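Local coordinates for probable ribose-5-phosphate isomerase B (PDB 6MU0), which probably interconverts ribulose 5-phosphate and ribose 5-phosphate in the non-oxidative stage of the pentose phosphate pathway, at residues A[139-142]-A[143-147]. Residues are numbered along the deposited sequence; the frame is centred on the assembly and turned at random.
Sequences NFEG and GRHQR
F140 and E141 fold back onto H145 and Q146 in a local contact at the start of helix 144-158, where the loop that follows helix 125-137 turns into the last helix of this LacAB/RpiB-family isomerase. Two glycines make the turn: G142 and G143 both have positive phi, and G143 takes the N-cap position. The carbonyl of G142 accepts a hydrogen bond from H145 N at 3.0 Å, bent to 137° at the hydrogen, with the donor lying above the carbonyl plane. G143 O accepts hydrogen bonds from R147 N and, weakly, from Q146 N as the first turn winds up.

The F140 ring, swung away from its own backbone N by a trans first torsion (chi1 -177°), packs back against this turn. G142 N sits over the centre of one face, and CE1 meets H145 CB at 3.6 Å. Q146 approaches the ring's edge: its OE1 lies 3.2 Å from F140 CE2, near the ring plane, and the amide stands almost perpendicular to the ring. The other end of that amide, NE2, is hydrogen-bonded to D150 OD1 one turn further along the helix.

On the polar side, one water links the segments, donating a hydrogen bond to E141 OE1 at 2.6 Å and hydrogen-bonded to H145 NE2 at 2.8 Å, at the edge of the imidazole. R144 curls over the same histidine: its CG lies above one ring face, and H145 NE2 sits over the centre of its guanidinium, 3.3 Å above that plane. H145 also stacks on H110, the probable proton donor, while R144 probably belongs to a substrate-binding site. The backbone bond to G142 O holds the first turn, whereas the water on NE2 and the packing around the ring restrict the imidazole's orientation and probably position it against H110, with E141 coupled to it through the water.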
loop_
_atom_site.group_PDB
_atom_site.type_symbol
_atom_site.label_atom_id
_atom_site.label_comp_id
_atom_site.label_asym_id
_atom_site.label_seq_id
_atom_site.Cartn_x
_atom_site.Cartn_y
_atom_site.Cartn_z
ATOM N N ASN A 139 14.457 -2.633 0.535
ATOM C CA ASN A 139 14.627 -2.960 -0.874
ATOM C C ASN A 139 14.330 -4.436 -1.097
ATOM O O ASN A 139 14.643 -5.281 -0.253
ATOM C CB ASN A 139 16.059 -2.663 -1.335
ATOM C CG ASN A 139 16.421 -1.200 -1.200
ATOM O OD1 ASN A 139 15.704 -0.329 -1.688
ATOM N ND2 ASN A 139 17.529 -0.921 -0.526
ATOM N N PHE A 140 13.723 -4.737 -2.243
ATOM C CA PHE A 140 13.501 -6.119 -2.647
ATOM C C PHE A 140 14.837 -6.848 -2.753
ATOM O O PHE A 140 15.798 -6.324 -3.327
ATOM C CB PHE A 140 12.770 -6.127 -3.993
ATOM C CG PHE A 140 12.411 -7.498 -4.497
ATOM C CD1 PHE A 140 11.796 -8.427 -3.670
ATOM C CD2 PHE A 140 12.667 -7.847 -5.814
ATOM C CE1 PHE A 140 11.455 -9.684 -4.145
ATOM C CE2 PHE A 140 12.334 -9.104 -6.293
ATOM C CZ PHE A 140 11.723 -10.021 -5.460
ATOM N N GLU A 141 14.903 -8.055 -2.189
ATOM C CA GLU A 141 16.144 -8.821 -2.129
ATOM C C GLU A 141 16.344 -9.762 -3.317
ATOM O O GLU A 141 17.422 -10.355 -3.441
ATOM C CB GLU A 141 16.269 -9.545 -0.773
ATOM C CG GLU A 141 16.485 -8.566 0.394
ATOM C CD GLU A 141 16.493 -9.207 1.776
ATOM O OE1 GLU A 141 16.239 -10.423 1.895
ATOM O OE2 GLU A 141 16.749 -8.471 2.756
ATOM N N GLY A 142 15.357 -9.892 -4.204
ATOM C CA GLY A 142 15.529 -10.662 -5.424
ATOM C C GLY A 142 15.835 -12.127 -5.162
ATOM O O GLY A 142 15.415 -12.716 -4.167
ATOM N N GLY A 143 16.583 -12.728 -6.080
ATOM C CA GLY A 143 16.994 -14.110 -5.887
ATOM C C GLY A 143 15.807 -15.050 -5.853
ATOM O O GLY A 143 14.911 -15.000 -6.705
ATOM N N ARG A 144 15.785 -15.918 -4.833
ATOM C CA ARG A 144 14.671 -16.850 -4.681
ATOM C C ARG A 144 13.338 -16.121 -4.606
ATOM O O ARG A 144 12.306 -16.654 -5.036
ATOM C CB ARG A 144 14.881 -17.721 -3.442
ATOM C CG ARG A 144 14.840 -16.960 -2.119
ATOM C CD ARG A 144 15.453 -17.790 -1.003
ATOM N NE ARG A 144 15.308 -17.202 0.332
ATOM C CZ ARG A 144 16.135 -16.307 0.860
ATOM N NH1 ARG A 144 17.189 -15.876 0.169
ATOM N NH2 ARG A 144 15.913 -15.854 2.088
ATOM N N HIS A 145 13.336 -14.902 -4.069
ATOM C CA HIS A 145 12.090 -14.160 -3.962
ATOM C C HIS A 145 11.581 -13.730 -5.325
ATOM O O HIS A 145 10.364 -13.661 -5.533
ATOM C CB HIS A 145 12.290 -12.965 -3.043
ATOM C CG HIS A 145 12.974 -13.323 -1.767
ATOM N ND1 HIS A 145 12.396 -14.148 -0.827
ATOM C CD2 HIS A 145 14.205 -13.009 -1.297
ATOM C CE1 HIS A 145 13.238 -14.313 0.177
ATOM N NE2 HIS A 145 14.340 -13.628 -0.080
ATOM N N GLN A 146 12.489 -13.435 -6.258
ATOM C CA GLN A 146 12.065 -13.126 -7.619
ATOM C C GLN A 146 11.405 -14.332 -8.277
ATOM O O GLN A 146 10.393 -14.190 -8.971
ATOM C CB GLN A 146 13.254 -12.645 -8.449
ATOM C CG GLN A 146 12.872 -12.196 -9.853
ATOM C CD GLN A 146 12.116 -10.885 -9.847
ATOM O OE1 GLN A 146 12.646 -9.855 -9.428
ATOM N NE2 GLN A 146 10.870 -10.912 -10.311
ATOM N N ARG A 147 11.967 -15.526 -8.074
ATOM C CA ARG A 147 11.365 -16.731 -8.631
ATOM C C ARG A 147 9.938 -16.909 -8.126
ATOM O O ARG A 147 9.039 -17.292 -8.885
ATOM C CB ARG A 147 12.215 -17.931 -8.233
ATOM C CG ARG A 147 11.708 -19.242 -8.764
ATOM C CD ARG A 147 12.609 -20.384 -8.337
ATOM N NE ARG A 147 12.501 -20.689 -6.912
ATOM C CZ ARG A 147 13.506 -20.654 -6.042
ATOM N NH1 ARG A 147 14.733 -20.315 -6.427
ATOM N NH2 ARG A 147 13.289 -20.969 -4.773
HETATM O O HOH W 1 16.887 -12.641 0.604
#